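Local coordinates for ABC transporter, substrate binding protein (Polyamine) (Agrobacterium tumefaciens, PDB 4EQ7) that probably binds polyamines in the periplasm and delivers them to an ABC transporter for uptake into the cell, at residues A19-F24 and M241-L246; S98-F103 and A263-E268; E48-T53 and G233-D238. One frame throughout, in Å; residues are numbered along the deposited sequence.

All three contacts join early parts of the chain to the stretch between residues 233 and 268, which follows strand 214-229. Interactions 1 and 2 touch directly: Trp20 CH2 of helix 10-28 lies 3.4 Å from Ser98 OG, and the centres of the two contacts are about 17 Å apart. Interactions 1 and 3 share helix 237-247, with segment 233-238 running, two residues later, into segment 241-246; these centres are about 18 Å apart. Interactions 2 and 3 do not meet, their nearest atoms being about 16 Å apart. Interaction 2 is the most central, about 9 Å from the centre of the chain, on one of the long strands likely to link the two lobes that enclose the ligand in this fold. Interaction 3 is peripheral.

Interaction 1 of 3, residues A19-F24 and M241-L246; sequences AWAEKF and MKFIAL
Lys242 sets its CB at the edge of the Phe24 ring, in the ring plane and 3.8 Å from Phe24 CE1, before its chain bends and carries the ammonium away. Phe243 meets the same ring in three ways. Its backbone N lies 3.4 Å from Phe24 CE1, and its CB sits over the ring face, a CH-pi contact 4.1 Å from the centroid. With CG anti to the backbone N (chi1 178°), Phe243 then turns the edge of its own ring toward the Phe24 face, a T-shaped stack with planes at 71°. These are helices 10-28 and 237-247 of a type II periplasmic-binding-protein fold; the axes of segments 19-24 and 241-246 approach to 9.8 Å, with 121° between their directions. From the adjoining sheet, Leu3 of strand 3-6 touches both phenylalanines. Farther along the Phe243 ring, CE1 meets Ala21 CA in the ring plane at 3.9 Å, and CZ touches Trp20 CB. Leu246, nearly a turn later, divides its methyls along helix 10-28. CD1 packs 3.8 Å from Phe24 CA, close to the plane of that ring, while CD2 rests 3.5 Å from Trp20 O, a carbonyl that accepts the helical hydrogen bond of Phe24 N.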
loop_
_atom_site.group_PDB
_atom_site.type_symbol
_atom_site.label_atom_id
_atom_site.label_comp_id
_atom_site.label_asym_id
_atom_site.label_seq_id
_atom_site.Cartn_x
_atom_site.Cartn_y
_atom_site.Cartn_z
ATOM N N ALA A 19 -1.662 -9.955 15.439
ATOM C CA ALA A 19 -3.111 -9.893 15.231
ATOM C C ALA A 19 -3.701 -11.115 14.534
ATOM O O ALA A 19 -4.882 -11.419 14.755
ATOM C CB ALA A 19 -3.476 -8.651 14.439
ATOM N N TRP A 20 -2.927 -11.772 13.645
ATOM C CA TRP A 20 -3.460 -12.879 12.833
ATOM C C TRP A 20 -2.899 -14.233 13.183
ATOM O O TRP A 20 -3.677 -15.111 13.553
ATOM C CB TRP A 20 -3.281 -12.601 11.307
ATOM C CG TRP A 20 -3.816 -11.277 10.815
ATOM C CD1 TRP A 20 -4.740 -10.475 11.421
ATOM C CD2 TRP A 20 -3.494 -10.650 9.565
ATOM N NE1 TRP A 20 -4.998 -9.371 10.637
ATOM C CE2 TRP A 20 -4.266 -9.469 9.475
ATOM C CE3 TRP A 20 -2.667 -11.009 8.476
ATOM C CZ2 TRP A 20 -4.210 -8.617 8.356
ATOM C CZ3 TRP A 20 -2.631 -10.182 7.357
ATOM C CH2 TRP A 20 -3.397 -9.005 7.302
ATOM N N ALA A 21 -1.565 -14.424 13.028
ATOM C CA ALA A 21 -0.905 -15.719 13.263
ATOM C C ALA A 21 -1.152 -16.240 14.669
ATOM O O ALA A 21 -1.424 -17.432 14.860
ATOM C CB ALA A 21 0.597 -15.612 13.006
ATOM N N GLU A 22 -1.023 -15.354 15.659
ATOM C CA GLU A 22 -1.208 -15.777 17.037
ATOM C C GLU A 22 -2.642 -16.177 17.308
ATOM O O GLU A 22 -2.873 -17.229 17.922
ATOM C CB GLU A 22 -0.716 -14.701 18.007
ATOM C CG GLU A 22 -0.602 -15.210 19.431
ATOM C CD GLU A 22 0.252 -14.278 20.258
ATOM O OE1 GLU A 22 1.493 -14.320 20.110
ATOM O OE2 GLU A 22 -0.324 -13.479 21.026
ATOM N N LYS A 23 -3.601 -15.365 16.831
ATOM C CA LYS A 23 -5.026 -15.654 17.007
ATOM C C LYS A 23 -5.390 -16.970 16.322
ATOM O O LYS A 23 -6.101 -17.791 16.914
ATOM C CB LYS A 23 -5.900 -14.489 16.520
ATOM C CG LYS A 23 -6.148 -13.385 17.576
ATOM C CD LYS A 23 -4.891 -12.581 17.947
ATOM C CE LYS A 23 -5.181 -11.394 18.833
ATOM N NZ LYS A 23 -3.928 -10.679 19.194
ATOM N N PHE A 24 -4.837 -17.202 15.110
ATOM C CA PHE A 24 -5.059 -18.424 14.338
ATOM C C PHE A 24 -4.550 -19.658 15.099
ATOM O O PHE A 24 -5.244 -20.678 15.131
ATOM C CB PHE A 24 -4.389 -18.319 12.952
ATOM C CG PHE A 24 -4.719 -19.455 12.013
ATOM C CD1 PHE A 24 -5.962 -19.526 11.389
ATOM C CD2 PHE A 24 -3.776 -20.431 11.720
ATOM C CE1 PHE A 24 -6.268 -20.577 10.521
ATOM C CE2 PHE A 24 -4.067 -21.455 10.813
ATOM C CZ PHE A 24 -5.316 -21.528 10.234
HETATM N N MSE A 241 -6.819 -21.106 3.473
HETATM C CA MSE A 241 -8.115 -20.423 3.342
HETATM C C MSE A 241 -8.648 -19.979 4.705
HETATM O O MSE A 241 -9.175 -18.872 4.819
HETATM C CB MSE A 241 -9.157 -21.304 2.629
HETATM C CG MSE A 241 -8.733 -21.760 1.246
HETATM SE SE MSE A 241 -8.152 -20.218 0.136
HETATM C CE MSE A 241 -7.222 -21.231 -1.268
ATOM N N LYS A 242 -8.541 -20.857 5.728
ATOM C CA LYS A 242 -8.984 -20.545 7.094
ATOM C C LYS A 242 -8.154 -19.383 7.659
ATOM O O LYS A 242 -8.712 -18.497 8.301
ATOM C CB LYS A 242 -8.838 -21.783 8.002
ATOM C CG LYS A 242 -9.929 -22.842 7.746
ATOM C CD LYS A 242 -9.849 -24.012 8.730
ATOM C CE LYS A 242 -8.915 -25.120 8.282
ATOM N NZ LYS A 242 -8.845 -26.225 9.273
ATOM N N PHE A 243 -6.840 -19.370 7.398
ATOM C CA PHE A 243 -5.981 -18.268 7.877
ATOM C C PHE A 243 -6.458 -16.952 7.262
ATOM O O PHE A 243 -6.644 -15.959 7.978
ATOM C CB PHE A 243 -4.508 -18.527 7.535
ATOM C CG PHE A 243 -3.618 -17.386 7.973
ATOM C CD1 PHE A 243 -3.007 -17.399 9.223
ATOM C CD2 PHE A 243 -3.421 -16.276 7.149
ATOM C CE1 PHE A 243 -2.239 -16.313 9.651
ATOM C CE2 PHE A 243 -2.647 -15.199 7.575
ATOM C CZ PHE A 243 -2.057 -15.227 8.817
ATOM N N ILE A 244 -6.704 -16.966 5.920
ATOM C CA ILE A 244 -7.188 -15.771 5.227
ATOM C C ILE A 244 -8.525 -15.313 5.771
ATOM O O ILE A 244 -8.700 -14.120 6.009
ATOM C CB ILE A 244 -7.158 -15.936 3.682
ATOM C CG1 ILE A 244 -5.695 -16.033 3.209
ATOM C CG2 ILE A 244 -7.886 -14.772 3.006
ATOM C CD1 ILE A 244 -5.495 -16.452 1.762
ATOM N N ALA A 245 -9.461 -16.266 6.040
ATOM C CA ALA A 245 -10.767 -15.899 6.609
ATOM C C ALA A 245 -10.570 -15.220 7.976
ATOM O O ALA A 245 -11.229 -14.223 8.252
ATOM C CB ALA A 245 -11.654 -17.138 6.753
ATOM N N LEU A 246 -9.641 -15.719 8.798
ATOM C CA LEU A 246 -9.395 -15.094 10.109
ATOM C C LEU A 246 -8.797 -13.687 9.922
ATOM O O LEU A 246 -9.303 -12.722 10.494
ATOM C CB LEU A 246 -8.461 -15.963 10.967
ATOM C CG LEU A 246 -8.276 -15.488 12.417
ATOM C CD1 LEU A 246 -8.260 -16.659 13.355
ATOM C CD2 LEU A 246 -6.975 -14.673 12.572
#

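Interaction 2 of 3, residues S98-F103 and A263-E268; sequences SFYYSF and APVNIE
The Tyr100 ring receives Ala263 CB over one face, a CH-pi contact 3.8 Å from the centroid and 22° off the normal. At its edge, in the ring plane, Pro264 O comes within 3.3 Å of Tyr100 CE2. Val265 CG1 approaches the ring obliquely, 3.8 Å from Tyr100 CD2. The same ring also meets Phe90 and takes a cation-pi contact from Arg89, while the Phe99 ring stacks on Tyr262. Tyr100 swings its CG between its own backbone N and carbonyl carbon (chi1 88°), which brings a ring face under Ala263 CB while the two backbones pair. That pairing is a single antiparallel bridge of the hydrogen-bonded kind: Ala263 N donates to Tyr100 O at 2.8 Å, and Tyr100 N to Ala263 O at 3.1 Å with a nearly straight angle of 168°. Val265 lays both methyls along the Ser98-Phe99 backbone, CG1 3.6 Å from Phe99 C and CG2 3.8 Å from Ser98 C. Beyond it the loop folds into an Asx turn, in which Asn266 OD1 accepts from Glu268 N at 2.8 Å. Strand 96-108 pairs with strand 214-229, Phe99 bonding to Asp226 and Tyr101 to Ala224; both are long strands of the kind that connect the lobes in type II binding proteins. Gln253 of helix 250-260 ties the two segments together, its OE1 accepting from Val265 N and its NE2 donating to Ser98 O, while Thr12 of helix 10-28 touches Phe99.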
loop_
_atom_site.group_PDB
_atom_site.type_symbol
_atom_site.label_atom_id
_atom_site.label_comp_id
_atom_site.label_asym_id
_atom_site.label_seq_id
_atom_site.Cartn_x
_atom_site.Cartn_y
_atom_site.Cartn_z
ATOM N N SER A 98 -5.457 -7.212 2.111
ATOM C CA SER A 98 -4.728 -7.512 3.345
ATOM C C SER A 98 -4.910 -6.297 4.267
ATOM O O SER A 98 -5.134 -6.432 5.468
ATOM C CB SER A 98 -3.242 -7.735 3.034
ATOM O OG SER A 98 -2.473 -7.900 4.220
ATOM N N PHE A 99 -4.750 -5.098 3.671
ATOM C CA PHE A 99 -4.915 -3.781 4.273
ATOM C C PHE A 99 -4.916 -2.770 3.119
ATOM O O PHE A 99 -4.475 -3.093 2.010
ATOM C CB PHE A 99 -3.738 -3.477 5.244
ATOM C CG PHE A 99 -2.353 -3.400 4.628
ATOM C CD1 PHE A 99 -1.893 -2.217 4.042
ATOM C CD2 PHE A 99 -1.474 -4.472 4.720
ATOM C CE1 PHE A 99 -0.614 -2.149 3.480
ATOM C CE2 PHE A 99 -0.180 -4.387 4.186
ATOM C CZ PHE A 99 0.234 -3.228 3.562
ATOM N N TYR A 100 -5.370 -1.551 3.385
ATOM C CA TYR A 100 -5.290 -0.498 2.392
ATOM C C TYR A 100 -4.851 0.805 3.012
ATOM O O TYR A 100 -4.658 0.903 4.232
ATOM C CB TYR A 100 -6.522 -0.396 1.487
ATOM C CG TYR A 100 -7.656 0.472 1.970
ATOM C CD1 TYR A 100 -7.878 1.730 1.417
ATOM C CD2 TYR A 100 -8.585 -0.009 2.895
ATOM C CE1 TYR A 100 -8.954 2.520 1.824
ATOM C CE2 TYR A 100 -9.659 0.774 3.313
ATOM C CZ TYR A 100 -9.844 2.035 2.769
ATOM O OH TYR A 100 -10.916 2.799 3.149
ATOM N N TYR A 101 -4.628 1.805 2.170
ATOM C CA TYR A 101 -4.160 3.076 2.681
ATOM C C TYR A 101 -4.477 4.114 1.627
ATOM O O TYR A 101 -4.869 3.763 0.507
ATOM C CB TYR A 101 -2.627 2.993 2.900
ATOM C CG TYR A 101 -1.880 2.423 1.705
ATOM C CD1 TYR A 101 -1.477 3.245 0.652
ATOM C CD2 TYR A 101 -1.604 1.063 1.614
ATOM C CE1 TYR A 101 -0.844 2.721 -0.474
ATOM C CE2 TYR A 101 -0.972 0.527 0.491
ATOM C CZ TYR A 101 -0.579 1.365 -0.542
ATOM O OH TYR A 101 0.068 0.848 -1.636
ATOM N N SER A 102 -4.295 5.376 1.995
ATOM C CA SER A 102 -4.383 6.490 1.084
ATOM C C SER A 102 -3.055 7.200 1.078
ATOM O O SER A 102 -2.471 7.388 2.145
ATOM C CB SER A 102 -5.435 7.496 1.555
ATOM O OG SER A 102 -6.735 7.122 1.141
ATOM N N PHE A 103 -2.628 7.702 -0.096
ATOM C CA PHE A 103 -1.497 8.633 -0.136
ATOM C C PHE A 103 -2.155 9.985 0.047
ATOM O O PHE A 103 -3.140 10.293 -0.636
ATOM C CB PHE A 103 -0.765 8.610 -1.466
ATOM C CG PHE A 103 0.043 7.355 -1.634
ATOM C CD1 PHE A 103 1.227 7.169 -0.921
ATOM C CD2 PHE A 103 -0.385 6.346 -2.497
ATOM C CE1 PHE A 103 1.979 6.004 -1.080
ATOM C CE2 PHE A 103 0.379 5.195 -2.679
ATOM C CZ PHE A 103 1.559 5.034 -1.973
ATOM N N ALA A 263 -5.517 1.074 6.877
ATOM C CA ALA A 263 -6.973 1.004 6.950
ATOM C C ALA A 263 -7.479 -0.437 6.791
ATOM O O ALA A 263 -6.904 -1.231 6.031
ATOM C CB ALA A 263 -7.594 1.922 5.911
ATOM N N PRO A 264 -8.535 -0.819 7.538
ATOM C CA PRO A 264 -9.032 -2.205 7.419
ATOM C C PRO A 264 -9.773 -2.450 6.115
ATOM O O PRO A 264 -10.327 -1.519 5.534
ATOM C CB PRO A 264 -9.944 -2.370 8.644
ATOM C CG PRO A 264 -10.420 -0.978 8.960
ATOM C CD PRO A 264 -9.348 -0.018 8.487
ATOM N N VAL A 265 -9.741 -3.692 5.638
ATOM C CA VAL A 265 -10.384 -4.122 4.388
ATOM C C VAL A 265 -11.671 -4.937 4.655
ATOM O O VAL A 265 -12.208 -5.570 3.748
ATOM C CB VAL A 265 -9.414 -4.818 3.396
ATOM C CG1 VAL A 265 -8.397 -3.823 2.828
ATOM C CG2 VAL A 265 -8.706 -5.991 4.045
ATOM N N ASN A 266 -12.143 -4.905 5.903
ATOM C CA ASN A 266 -13.415 -5.484 6.329
ATOM C C ASN A 266 -14.291 -4.270 6.663
ATOM O O ASN A 266 -13.888 -3.400 7.442
ATOM C CB ASN A 266 -13.263 -6.417 7.540
ATOM C CG ASN A 266 -14.577 -7.091 7.921
ATOM O OD1 ASN A 266 -15.561 -6.431 8.247
ATOM N ND2 ASN A 266 -14.630 -8.414 7.856
ATOM N N ILE A 267 -15.466 -4.193 6.044
ATOM C CA ILE A 267 -16.402 -3.073 6.203
ATOM C C ILE A 267 -17.012 -2.932 7.615
ATOM O O ILE A 267 -17.557 -1.881 7.934
ATOM C CB ILE A 267 -17.455 -3.042 5.054
ATOM C CG1 ILE A 267 -18.462 -4.220 5.164
ATOM C CG2 ILE A 267 -16.756 -2.971 3.668
ATOM C CD1 ILE A 267 -19.618 -4.254 4.109
ATOM N N GLU A 268 -16.874 -3.966 8.460
ATOM C CA GLU A 268 -17.382 -3.986 9.843
ATOM C C GLU A 268 -16.297 -3.669 10.874
ATOM O O GLU A 268 -16.590 -3.643 12.070
ATOM C CB GLU A 268 -18.012 -5.357 10.156
ATOM C CG GLU A 268 -19.260 -5.642 9.339
ATOM C CD GLU A 268 -20.021 -6.902 9.694
ATOM O OE1 GLU A 268 -19.689 -7.542 10.717
ATOM O OE2 GLU A 268 -20.959 -7.252 8.941
#

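Interaction 3 of 3, residues E48-T53 and G233-D238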
loop_
_atom_site.group_PDB
_atom_site.type_symbol
_atom_site.label_atom_id
_atom_site.label_comp_id
_atom_site.label_asym_id
_atom_site.label_seq_id
_atom_site.Cartn_x
_atom_site.Cartn_y
_atom_site.Cartn_z
ATOM N N GLU A 48 6.410 -23.008 -9.839
ATOM C CA GLU A 48 6.874 -23.720 -11.037
ATOM C C GLU A 48 7.574 -25.046 -10.732
ATOM O O GLU A 48 7.513 -25.972 -11.549
ATOM C CB GLU A 48 7.743 -22.799 -11.919
ATOM C CG GLU A 48 6.909 -21.725 -12.605
ATOM C CD GLU A 48 7.645 -20.671 -13.406
ATOM O OE1 GLU A 48 8.897 -20.636 -13.360
ATOM O OE2 GLU A 48 6.958 -19.866 -14.074
ATOM N N ALA A 49 8.227 -25.140 -9.565
ATOM C CA ALA A 49 8.953 -26.322 -9.123
ATOM C C ALA A 49 8.053 -27.340 -8.394
ATOM O O ALA A 49 8.509 -28.446 -8.087
ATOM C CB ALA A 49 10.096 -25.900 -8.206
ATOM N N ASN A 50 6.796 -26.958 -8.102
ATOM C CA ASN A 50 5.835 -27.709 -7.274
ATOM C C ASN A 50 6.475 -27.970 -5.897
ATOM O O ASN A 50 6.484 -29.093 -5.380
ATOM C CB ASN A 50 5.293 -28.980 -7.960
ATOM C CG ASN A 50 4.260 -29.711 -7.126
ATOM O OD1 ASN A 50 3.397 -29.101 -6.476
ATOM N ND2 ASN A 50 4.393 -31.033 -7.051
ATOM N N GLY A 51 7.098 -26.915 -5.372
ATOM C CA GLY A 51 7.783 -26.932 -4.093
ATOM C C GLY A 51 7.377 -25.734 -3.271
ATOM O O GLY A 51 8.227 -25.048 -2.708
ATOM N N VAL A 52 6.075 -25.498 -3.187
ATOM C CA VAL A 52 5.496 -24.384 -2.447
ATOM C C VAL A 52 5.782 -24.482 -0.946
ATOM O O VAL A 52 5.375 -25.458 -0.304
ATOM C CB VAL A 52 4.013 -24.160 -2.793
ATOM C CG1 VAL A 52 3.429 -23.008 -1.982
ATOM C CG2 VAL A 52 3.842 -23.894 -4.289
ATOM N N THR A 53 6.522 -23.463 -0.411
ATOM C CA THR A 53 6.917 -23.329 1.000
ATOM C C THR A 53 6.226 -22.126 1.671
ATOM O O THR A 53 6.327 -21.983 2.886
ATOM C CB THR A 53 8.439 -23.273 1.157
ATOM O OG1 THR A 53 8.929 -22.172 0.402
ATOM C CG2 THR A 53 9.140 -24.574 0.706
ATOM N N GLY A 233 -0.270 -24.675 -5.652
ATOM C CA GLY A 233 0.512 -25.836 -5.253
ATOM C C GLY A 233 0.849 -25.901 -3.769
ATOM O O GLY A 233 1.628 -26.772 -3.372
ATOM N N THR A 234 0.262 -24.989 -2.919
ATOM C CA THR A 234 0.474 -25.056 -1.458
ATOM C C THR A 234 0.050 -26.460 -0.970
ATOM O O THR A 234 -0.971 -26.977 -1.419
ATOM C CB THR A 234 -0.356 -24.002 -0.667
ATOM O OG1 THR A 234 -0.261 -24.318 0.733
ATOM C CG2 THR A 234 -1.840 -23.974 -1.056
ATOM N N LYS A 235 0.810 -27.022 -0.039
ATOM C CA LYS A 235 0.504 -28.314 0.591
ATOM C C LYS A 235 -0.463 -28.103 1.764
ATOM O O LYS A 235 -0.911 -29.081 2.357
ATOM C CB LYS A 235 1.797 -29.014 1.061
ATOM C CG LYS A 235 2.811 -29.284 -0.055
ATOM C CD LYS A 235 2.236 -30.143 -1.195
ATOM C CE LYS A 235 3.178 -30.256 -2.370
ATOM N NZ LYS A 235 2.539 -30.935 -3.528
ATOM N N ASN A 236 -0.818 -26.830 2.074
ATOM C CA ASN A 236 -1.722 -26.483 3.177
ATOM C C ASN A 236 -2.879 -25.595 2.759
ATOM O O ASN A 236 -3.207 -24.642 3.474
ATOM C CB ASN A 236 -0.931 -25.865 4.339
ATOM C CG ASN A 236 0.280 -26.667 4.725
ATOM O OD1 ASN A 236 1.423 -26.265 4.472
ATOM N ND2 ASN A 236 0.052 -27.859 5.260
ATOM N N LYS A 237 -3.559 -25.960 1.653
ATOM C CA LYS A 237 -4.654 -25.189 1.071
ATOM C C LYS A 237 -5.806 -24.871 2.021
ATOM O O LYS A 237 -6.210 -23.704 2.120
ATOM C CB LYS A 237 -5.166 -25.833 -0.239
ATOM C CG LYS A 237 -6.047 -24.917 -1.075
ATOM C CD LYS A 237 -6.537 -25.607 -2.344
ATOM C CE LYS A 237 -7.608 -24.802 -3.029
ATOM N NZ LYS A 237 -8.252 -25.581 -4.117
ATOM N N ASP A 238 -6.366 -25.911 2.688
ATOM C CA ASP A 238 -7.490 -25.708 3.606
ATOM C C ASP A 238 -7.080 -24.767 4.741
ATOM O O ASP A 238 -7.804 -23.822 5.015
ATOM C CB ASP A 238 -8.044 -27.057 4.142
ATOM C CG ASP A 238 -8.666 -27.989 3.097
ATOM O OD1 ASP A 238 -8.754 -27.587 1.910
ATOM O OD2 ASP A 238 -9.058 -29.128 3.468
HETATM O O HOH W 1 2.934 -25.525 1.063
#
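Val52 presses its isopropyl group against the Gly233-Thr234 backbone, joining the loop after helix 40-48, which leaves that helix through a Schellman motif at Asn50, to the turn that starts helix 237-247. CG1, anti to the Val52 backbone N (chi1 179°), lies 3.6 Å from Thr234 CA. CG2 reaches Gly233 C at the same 3.6 Å, and Val52 CB faces Gly233 O. On the exposed side, the Asn50 and Lys235 side chains cross at about a right angle, with Asn50 OD1 3.6 Å from Lys235 NZ: proximity without a hydrogen bond. A water bridges the segments, donating to Val52 O and accepting from Lys235 N, each at 2.8 Å, so two backbone groups are satisfied by one solvent molecule. Farther out, Val47 of helix 40-48 and Pro231 also pack on Val52. Glu74 OE2 accepts from the backbone N of Gly233, a residue with positive phi (103°). Thr234 OG1 is gripped twice. It is hydrogen-bonded to Asp55 OD1, and as the acceptor of an ST turn it receives Asn236 N at 2.9 Å, with an N-H...O angle of 159°.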